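Local coordinates for protein putative glycerophosphodiester phosphodiesterase (Galdieria sulphuraria, PDB 2O55) that is a putative member of the glycerophosphodiester phosphodiesterase family, with a TIM-barrel type of fold, at residues K121-L133 with Y146-L160. Sequence-based numbering, arbitrary orientation.
With SO4 (sulfate ion), chain D; SO4 (sulfate ion), chain C.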
ATOM      1  N   LYS A 121      14.475   6.031   3.826  1.00 20.60           N
ATOM      2  CA  LYS A 121      15.654   5.309   4.235  1.00 21.56           C
ATOM      3  C   LYS A 121      16.514   6.245   5.058  1.00 22.16           C
ATOM      4  O   LYS A 121      17.289   5.788   5.898  1.00 22.44           O
ATOM      5  CB  LYS A 121      16.416   4.843   3.002  1.00 21.63           C
ATOM      6  CG  LYS A 121      16.657   3.331   2.915  1.00 22.31           C
ATOM      7  CD  LYS A 121      17.359   3.022   1.547  1.00 22.39           C
ATOM      8  CE  LYS A 121      17.538   1.514   1.376  1.00 21.30           C
ATOM      9  NZ  LYS A 121      18.604   0.993   2.396  1.00 22.13           N
ATOM     10  N   ARG A 122      16.349   7.553   4.833  1.00 22.82           N
ATOM     11  CA  ARG A 122      17.194   8.579   5.462  1.00 23.34           C
ATOM     12  C   ARG A 122      17.056   8.707   6.990  1.00 23.37           C
ATOM     13  O   ARG A 122      15.945   8.834   7.538  1.00 23.37           O
ATOM     14  CB  ARG A 122      16.988   9.947   4.809  1.00 23.47           C
ATOM     15  CG  ARG A 122      18.297  10.721   4.601  1.00 25.28           C
ATOM     16  CD  ARG A 122      18.127  12.238   4.730  1.00 27.83           C
ATOM     17  NE  ARG A 122      16.808  12.707   4.282  1.00 29.50           N
ATOM     18  CZ  ARG A 122      16.296  13.907   4.558  1.00 29.50           C
ATOM     19  NH1 ARG A 122      16.978  14.786   5.287  1.00 29.94           N
ATOM     20  NH2 ARG A 122      15.093  14.231   4.110  1.00 29.01           N
ATOM     21  N   LYS A 123      18.217   8.675   7.651  1.00 23.44           N
ATOM     22  CA  LYS A 123      18.345   8.795   9.111  1.00 23.02           C
ATOM     23  C   LYS A 123      18.130  10.244   9.593  1.00 22.43           C
ATOM     24  O   LYS A 123      18.663  11.209   9.004  1.00 22.03           O
ATOM     25  CB  LYS A 123      19.684   8.209   9.604  1.00 23.49           C
ATOM     26  CG  LYS A 123      19.783   6.647   9.533  1.00 23.79           C
ATOM     27  CD  LYS A 123      20.599   6.036  10.690  1.00 23.38           C
ATOM     28  CE  LYS A 123      21.527   7.075  11.325  1.00 23.47           C
ATOM     29  NZ  LYS A 123      22.784   6.487  11.868  1.00 22.79           N
ATOM     30  N   GLU A 124      17.433  10.346  10.738  1.00 21.20           N
ATOM     31  CA  GLU A 124      16.288  11.273  10.870  1.00 21.03           C
ATOM     32  C   GLU A 124      16.260  12.607  10.100  1.00 20.97           C
ATOM     33  O   GLU A 124      17.046  13.526  10.308  1.00 19.97           O
ATOM     34  CB  GLU A 124      15.763  11.403  12.327  1.00 20.71           C
ATOM     35  CG  GLU A 124      14.239  11.778  12.439  1.00 18.63           C
ATOM     36  CD  GLU A 124      13.280  10.650  12.065  1.00 10.84           C
ATOM     37  OE1 GLU A 124      12.398  10.847  11.221  1.00  8.23           O
ATOM     38  OE2 GLU A 124      13.388   9.563  12.630  1.00  8.18           O
ATOM     39  N   SER A 125      15.299  12.617   9.184  1.00 21.55           N
ATOM     40  CA  SER A 125      14.810  13.769   8.462  1.00 21.54           C
ATOM     41  C   SER A 125      13.716  14.432   9.291  1.00 21.46           C
ATOM     42  O   SER A 125      13.514  15.645   9.203  1.00 21.52           O
ATOM     43  CB  SER A 125      14.190  13.271   7.159  1.00 21.64           C
ATOM     44  OG  SER A 125      13.471  12.061   7.381  1.00 21.34           O
ATOM     45  N   GLY A 126      13.027  13.617  10.096  1.00 21.12           N
ATOM     46  CA  GLY A 126      11.844  14.038  10.837  1.00 21.10           C
ATOM     47  C   GLY A 126      10.639  13.343  10.232  1.00 21.34           C
ATOM     48  O   GLY A 126       9.523  13.436  10.758  1.00 21.25           O
ATOM     49  N   ASP A 127      10.901  12.618   9.141  1.00 21.30           N
ATOM     50  CA  ASP A 127       9.890  12.035   8.267  1.00 21.18           C
ATOM     51  C   ASP A 127       9.045  10.988   8.952  1.00 21.30           C
ATOM     52  O   ASP A 127       7.823  10.933   8.745  1.00 21.34           O
ATOM     53  CB  ASP A 127      10.556  11.382   7.058  1.00 21.29           C
ATOM     54  CG  ASP A 127      10.773  12.344   5.902  1.00 22.29           C
ATOM     55  OD1 ASP A 127      11.334  13.439   6.105  1.00 23.42           O
ATOM     56  OD2 ASP A 127      10.404  11.990   4.764  1.00 23.74           O
ATOM     57  N   HIS A 128       9.698  10.143   9.748  1.00 21.22           N
ATOM     58  CA  HIS A 128       9.019   9.003  10.367  1.00 21.06           C
ATOM     59  C   HIS A 128       8.185   9.435  11.562  1.00 20.85           C
ATOM     60  O   HIS A 128       7.074   8.950  11.741  1.00 21.18           O
ATOM     61  CB  HIS A 128      10.006   7.929  10.791  1.00 21.03           C
ATOM     62  CG  HIS A 128      10.908   7.463   9.692  1.00 21.79           C
ATOM     63  ND1 HIS A 128      12.097   8.094   9.390  1.00 23.78           N
ATOM     64  CD2 HIS A 128      10.815   6.411   8.846  1.00 21.92           C
ATOM     65  CE1 HIS A 128      12.688   7.457   8.394  1.00 24.18           C
ATOM     66  NE2 HIS A 128      11.929   6.431   8.045  1.00 22.34           N
ATOM     67  N   GLN A 129       8.723  10.341  12.371  1.00 20.45           N
ATOM     68  CA  GLN A 129       7.953  10.936  13.445  1.00 20.13           C
ATOM     69  C   GLN A 129       6.778  11.729  12.931  1.00 19.14           C
ATOM     70  O   GLN A 129       5.727  11.736  13.553  1.00 19.14           O
ATOM     71  CB  GLN A 129       8.819  11.848  14.275  1.00 20.45           C
ATOM     72  CG  GLN A 129       9.223  11.210  15.571  1.00 23.88           C
ATOM     73  CD  GLN A 129      10.440  11.892  16.169  1.00 28.44           C
ATOM     74  OE1 GLN A 129      11.450  12.119  15.475  1.00 30.45           O
ATOM     75  NE2 GLN A 129      10.355  12.234  17.457  1.00 29.11           N
ATOM     76  N   ARG A 130       6.965  12.411  11.802  1.00 18.29           N
ATOM     77  CA  ARG A 130       5.895  13.187  11.189  1.00 17.23           C
ATOM     78  C   ARG A 130       4.780  12.229  10.855  1.00 16.26           C
ATOM     79  O   ARG A 130       3.605  12.512  11.114  1.00 16.10           O
ATOM     80  CB  ARG A 130       6.376  13.911   9.922  1.00 17.27           C
ATOM     81  CG  ARG A 130       5.327  14.860   9.303  1.00 17.74           C
ATOM     82  CD  ARG A 130       5.960  15.976   8.458  1.00 17.80           C
ATOM     83  NE  ARG A 130       7.037  16.659   9.181  1.00 19.92           N
ATOM     84  CZ  ARG A 130       8.340  16.518   8.926  1.00 19.41           C
ATOM     85  NH1 ARG A 130       8.740  15.731   7.933  1.00 18.92           N
ATOM     86  NH2 ARG A 130       9.239  17.170   9.667  1.00 18.90           N
ATOM     87  N   LEU A 131       5.168  11.079  10.308  1.00 15.11           N
ATOM     88  CA  LEU A 131       4.211  10.070   9.944  1.00 13.98           C
ATOM     89  C   LEU A 131       3.480   9.553  11.173  1.00 14.21           C
ATOM     90  O   LEU A 131       2.242   9.519  11.198  1.00 14.93           O
ATOM     91  CB  LEU A 131       4.897   8.923   9.199  1.00 14.04           C
ATOM     92  CG  LEU A 131       4.037   7.743   8.709  1.00 12.71           C
ATOM     93  CD1 LEU A 131       2.810   8.230   7.975  1.00 10.90           C
ATOM     94  CD2 LEU A 131       4.830   6.794   7.837  1.00 12.65           C
ATOM     95  N   LEU A 132       4.239   9.162  12.191  1.00 13.49           N
ATOM     96  CA  LEU A 132       3.663   8.442  13.308  1.00 13.30           C
ATOM     97  C   LEU A 132       2.701   9.313  14.076  1.00 13.32           C
ATOM     98  O   LEU A 132       1.581   8.873  14.369  1.00 13.50           O
ATOM     99  CB  LEU A 132       4.754   7.881  14.224  1.00 13.33           C
ATOM    100  CG  LEU A 132       5.564   6.714  13.647  1.00 12.69           C
ATOM    101  CD1 LEU A 132       6.657   6.271  14.617  1.00 11.60           C
ATOM    102  CD2 LEU A 132       4.635   5.568  13.304  1.00 12.02           C
ATOM    103  N   LEU A 133       3.137  10.544  14.367  1.00 12.98           N
ATOM    104  CA  LEU A 133       2.349  11.525  15.105  1.00 12.99           C
ATOM    105  C   LEU A 133       1.072  11.853  14.390  1.00 13.13           C
ATOM    106  O   LEU A 133       0.045  12.079  15.038  1.00 12.53           O
ATOM    107  CB  LEU A 133       3.123  12.814  15.304  1.00 13.10           C
ATOM    108  CG  LEU A 133       4.272  12.840  16.309  1.00 14.42           C
ATOM    109  CD1 LEU A 133       4.011  13.976  17.322  1.00 15.80           C
ATOM    110  CD2 LEU A 133       4.491  11.491  17.032  1.00 16.01           C
ATOM    111  N   TYR A 146       2.340  -0.518   7.681  1.00 14.94           N
ATOM    112  CA  TYR A 146       3.346   0.139   6.829  1.00 14.48           C
ATOM    113  C   TYR A 146       4.165  -0.909   6.109  1.00 14.86           C
ATOM    114  O   TYR A 146       4.563  -1.928   6.706  1.00 15.55           O
ATOM    115  CB  TYR A 146       4.301   1.019   7.632  1.00 14.06           C
ATOM    116  CG  TYR A 146       3.658   1.854   8.708  1.00 14.03           C
ATOM    117  CD1 TYR A 146       3.487   1.336   9.981  1.00 14.45           C
ATOM    118  CD2 TYR A 146       3.240   3.178   8.462  1.00 13.75           C
ATOM    119  CE1 TYR A 146       2.902   2.088  10.988  1.00 16.25           C
ATOM    120  CE2 TYR A 146       2.649   3.960   9.470  1.00 13.87           C
ATOM    121  CZ  TYR A 146       2.491   3.397  10.738  1.00 15.18           C
ATOM    122  OH  TYR A 146       1.915   4.083  11.782  1.00 15.00           O
ATOM    123  N   CYS A 147       4.433  -0.671   4.826  1.00 14.47           N
ATOM    124  CA  CYS A 147       5.233  -1.611   4.058  1.00 14.13           C
ATOM    125  C   CYS A 147       6.209  -0.926   3.106  1.00 13.91           C
ATOM    126  O   CYS A 147       6.087   0.281   2.834  1.00 14.37           O
ATOM    127  CB  CYS A 147       4.333  -2.560   3.299  1.00 14.10           C
ATOM    128  SG  CYS A 147       3.389  -1.654   2.157  1.00 14.12           S
ATOM    129  N   SER A 148       7.178  -1.709   2.618  1.00 13.11           N
ATOM    130  CA  SER A 148       8.230  -1.212   1.754  1.00 12.46           C
ATOM    131  C   SER A 148       8.987  -2.358   1.113  1.00 12.02           C
ATOM    132  O   SER A 148       9.006  -3.478   1.644  1.00 12.01           O
ATOM    133  CB  SER A 148       9.192  -0.355   2.563  1.00 12.37           C
ATOM    134  OG  SER A 148      10.223   0.153   1.743  1.00 13.45           O
ATOM    135  N   PHE A 149       9.589  -2.077  -0.041  1.00 11.56           N
ATOM    136  CA  PHE A 149      10.593  -2.957  -0.623  1.00 11.11           C
ATOM    137  C   PHE A 149      11.898  -2.822   0.102  1.00 11.35           C
ATOM    138  O   PHE A 149      12.659  -3.781   0.185  1.00 12.13           O
ATOM    139  CB  PHE A 149      10.791  -2.660  -2.094  1.00 10.45           C
ATOM    140  CG  PHE A 149       9.670  -3.121  -2.916  1.00 10.50           C
ATOM    141  CD1 PHE A 149       8.828  -2.213  -3.529  1.00  9.89           C
ATOM    142  CD2 PHE A 149       9.388  -4.479  -3.019  1.00 10.80           C
ATOM    143  CE1 PHE A 149       7.751  -2.652  -4.288  1.00  7.78           C
ATOM    144  CE2 PHE A 149       8.307  -4.918  -3.769  1.00  9.56           C
ATOM    145  CZ  PHE A 149       7.496  -3.998  -4.410  1.00  8.28           C
ATOM    146  N   HIS A 150      12.139  -1.638   0.650  1.00 11.35           N
ATOM    147  CA  HIS A 150      13.349  -1.341   1.394  1.00 11.53           C
ATOM    148  C   HIS A 150      13.119  -1.456   2.900  1.00 11.47           C
ATOM    149  O   HIS A 150      12.552  -0.569   3.515  1.00 11.54           O
ATOM    150  CB  HIS A 150      13.806   0.046   1.001  1.00 11.47           C
ATOM    151  CG  HIS A 150      13.684   0.299  -0.463  1.00 11.80           C
ATOM    152  ND1 HIS A 150      14.604  -0.174  -1.376  1.00 13.03           N
ATOM    153  CD2 HIS A 150      12.737   0.952  -1.179  1.00 11.68           C
ATOM    154  CE1 HIS A 150      14.237   0.195  -2.592  1.00 12.91           C
ATOM    155  NE2 HIS A 150      13.104   0.873  -2.499  1.00 12.27           N
ATOM    156  N   HIS A 151      13.577  -2.554   3.488  1.00 11.74           N
ATOM    157  CA  HIS A 151      13.186  -2.905   4.855  1.00 12.18           C
ATOM    158  C   HIS A 151      13.866  -2.099   5.931  1.00 12.12           C
ATOM    159  O   HIS A 151      13.401  -2.052   7.081  1.00 13.02           O
ATOM    160  CB  HIS A 151      13.283  -4.418   5.084  1.00 12.16           C
ATOM    161  CG  HIS A 151      12.570  -5.204   4.024  1.00 14.98           C
ATOM    162  ND1 HIS A 151      13.165  -6.232   3.320  1.00 16.98           N
ATOM    163  CD2 HIS A 151      11.333  -5.043   3.484  1.00 16.49           C
ATOM    164  CE1 HIS A 151      12.315  -6.690   2.416  1.00 17.77           C
ATOM    165  NE2 HIS A 151      11.195  -5.985   2.495  1.00 17.58           N
ATOM    166  N   GLU A 152      14.939  -1.422   5.561  1.00 11.83           N
ATOM    167  CA  GLU A 152      15.573  -0.537   6.493  1.00 11.67           C
ATOM    168  C   GLU A 152      14.649   0.586   6.865  1.00 10.90           C
ATOM    169  O   GLU A 152      14.714   1.064   7.982  1.00 11.30           O
ATOM    170  CB  GLU A 152      16.852   0.044   5.938  1.00 12.15           C
ATOM    171  CG  GLU A 152      17.821   0.372   7.054  1.00 15.83           C
ATOM    172  CD  GLU A 152      18.806   1.467   6.679  1.00 20.77           C
ATOM    173  OE1 GLU A 152      18.638   2.614   7.185  1.00 23.32           O
ATOM    174  OE2 GLU A 152      19.739   1.183   5.879  1.00 21.30           O
ATOM    175  N   ALA A 153      13.786   1.005   5.941  1.00 10.14           N
ATOM    176  CA  ALA A 153      12.883   2.135   6.199  1.00  9.43           C
ATOM    177  C   ALA A 153      11.901   1.805   7.324  1.00  9.35           C
ATOM    178  O   ALA A 153      11.613   2.642   8.193  1.00  9.34           O
ATOM    179  CB  ALA A 153      12.148   2.549   4.939  1.00  8.88           C
ATOM    180  N   LEU A 154      11.407   0.568   7.306  1.00  8.91           N
ATOM    181  CA  LEU A 154      10.500   0.080   8.315  1.00  8.00           C
ATOM    182  C   LEU A 154      11.182   0.053   9.673  1.00  8.05           C
ATOM    183  O   LEU A 154      10.608   0.491  10.653  1.00  7.82           O
ATOM    184  CB  LEU A 154      10.029  -1.306   7.923  1.00  7.94           C
ATOM    185  CG  LEU A 154       9.374  -1.352   6.544  1.00  7.28           C
ATOM    186  CD1 LEU A 154       9.142  -2.794   6.140  1.00  6.76           C
ATOM    187  CD2 LEU A 154       8.063  -0.591   6.533  1.00  6.17           C
ATOM    188  N   ALA A 155      12.424  -0.427   9.729  1.00  8.36           N
ATOM    189  CA  ALA A 155      13.172  -0.484  10.993  1.00  8.55           C
ATOM    190  C   ALA A 155      13.173   0.856  11.747  1.00  9.01           C
ATOM    191  O   ALA A 155      13.125   0.895  12.970  1.00  8.79           O
ATOM    192  CB  ALA A 155      14.572  -0.950  10.737  1.00  8.16           C
ATOM    193  N   HIS A 156      13.205   1.947  10.992  1.00 10.14           N
ATOM    194  CA  HIS A 156      13.205   3.290  11.540  1.00 11.09           C
ATOM    195  C   HIS A 156      11.884   3.605  12.220  1.00 11.10           C
ATOM    196  O   HIS A 156      11.853   4.313  13.231  1.00 11.37           O
ATOM    197  CB  HIS A 156      13.482   4.316  10.442  1.00 11.60           C
ATOM    198  CG  HIS A 156      14.867   4.235   9.857  1.00 14.35           C
ATOM    199  ND1 HIS A 156      16.013   4.300  10.629  1.00 16.52           N
ATOM    200  CD2 HIS A 156      15.286   4.130   8.571  1.00 15.60           C
ATOM    201  CE1 HIS A 156      17.075   4.219   9.845  1.00 16.65           C
ATOM    202  NE2 HIS A 156      16.662   4.114   8.592  1.00 16.87           N
ATOM    203  N   LEU A 157      10.790   3.087  11.674  1.00 10.90           N
ATOM    204  CA  LEU A 157       9.500   3.264  12.330  1.00 11.09           C
ATOM    205  C   LEU A 157       9.475   2.496  13.642  1.00 10.96           C
ATOM    206  O   LEU A 157       9.267   3.056  14.724  1.00 11.47           O
ATOM    207  CB  LEU A 157       8.371   2.781  11.436  1.00 11.02           C
ATOM    208  CG  LEU A 157       8.059   3.718  10.274  1.00 12.18           C
ATOM    209  CD1 LEU A 157       6.857   3.194   9.484  1.00 12.67           C
ATOM    210  CD2 LEU A 157       7.804   5.152  10.772  1.00 13.06           C
ATOM    211  N   LYS A 158       9.701   1.197  13.512  1.00 10.40           N
ATOM    212  CA  LYS A 158       9.866   0.268  14.613  1.00  9.41           C
ATOM    213  C   LYS A 158      10.749   0.848  15.740  1.00  9.15           C
ATOM    214  O   LYS A 158      10.439   0.697  16.928  1.00  8.87           O
ATOM    215  CB  LYS A 158      10.469  -1.014  14.041  1.00  8.74           C
ATOM    216  CG  LYS A 158       9.849  -2.241  14.532  1.00  7.82           C
ATOM    217  CD  LYS A 158       8.533  -2.461  13.887  1.00  9.95           C
ATOM    218  CE  LYS A 158       7.614  -3.186  14.868  1.00 11.86           C
ATOM    219  NZ  LYS A 158       6.697  -4.152  14.198  1.00 13.54           N
ATOM    220  N   ALA A 159      11.826   1.532  15.363  1.00  8.82           N
ATOM    221  CA  ALA A 159      12.720   2.144  16.353  1.00  9.08           C
ATOM    222  C   ALA A 159      12.007   3.190  17.226  1.00  8.94           C
ATOM    223  O   ALA A 159      12.235   3.250  18.434  1.00  8.86           O
ATOM    224  CB  ALA A 159      13.979   2.751  15.674  1.00  8.87           C
ATOM    225  N   LEU A 160      11.140   3.993  16.610  1.00  8.75           N
ATOM    226  CA  LEU A 160      10.415   5.038  17.315  1.00  8.67           C
ATOM    227  C   LEU A 160       9.226   4.469  18.045  1.00  8.88           C
ATOM    228  O   LEU A 160       8.934   4.834  19.175  1.00  8.60           O
ATOM    229  CB  LEU A 160       9.952   6.094  16.326  1.00  8.41           C
ATOM    230  CG  LEU A 160      11.140   6.723  15.597  1.00  8.82           C
ATOM    231  CD1 LEU A 160      10.661   7.647  14.472  1.00  9.47           C
ATOM    232  CD2 LEU A 160      12.070   7.455  16.569  1.00  7.46           C
TER
HETATM  233  S   SO4 D 261      17.163  -2.319   2.292  0.75 49.81           S
HETATM  234  O1  SO4 D 261      17.345  -2.415   3.732  0.75 47.85           O
HETATM  235  O2  SO4 D 261      18.422  -2.471   1.563  0.75 48.20           O
HETATM  236  O3  SO4 D 261      16.187  -3.347   1.894  0.75 47.49           O
HETATM  237  O4  SO4 D 261      16.678  -0.975   2.013  0.75 49.86           O
HETATM  238  S   SO4 C   2      10.324   2.228  -3.964  0.75 31.06           S
HETATM  239  O1  SO4 C   2      11.500   1.562  -4.510  0.75 29.78           O
HETATM  240  O2  SO4 C   2       9.603   2.885  -5.052  0.75 29.26           O
HETATM  241  O3  SO4 C   2       9.455   1.247  -3.303  0.75 31.49           O
HETATM  242  O4  SO4 C   2      10.746   3.228  -2.990  0.75 28.32           O
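His128 is the knob of this contact, and helix 151-160 supplies the hole: Ala153, His156, Leu157 and Leu160. CB of His156 lies over one face of the His128 ring in a CH-pi contact, 3.7 Å from its centroid and 17° off the normal. Leu157 CD2 comes in at the ring edge and reaches 3.5 Å from His128 CB. CG of His128 stands anti to the carbonyl carbon (chi1 -54°), which brings ND1 to Glu124 OE1 in a weak hydrogen bond. That oxygen also takes the backbone N of His128. NE2 of His128 bonds weakly to the carbonyl of Trp120, so the ring has polar partners at both nitrogens. Helices 127-136 and 151-160 are neighbours on the outside of a TIM-type barrel, and their short segments cross at -61°. Strand 144-148 runs between them in the chain and contributes Tyr146. The two methyls of Leu132 part: CD1 meets Leu160 CB at 3.7 Å, while CD2 lies 3.5 Å from Tyr146 OH. The side chains of Leu131 and Tyr146 run past each other in opposite directions, Leu131 CD2 lying 3.9 Å from Tyr146 CE2. At the loop end, His156 NE2 donates to Glu152 OE1 (2.9 Å) and weakly to Lys121 O. The Lys123 side chain crosses that of His156 at about a right angle, with Lys123 CG 3.7 Å from His156 CE1.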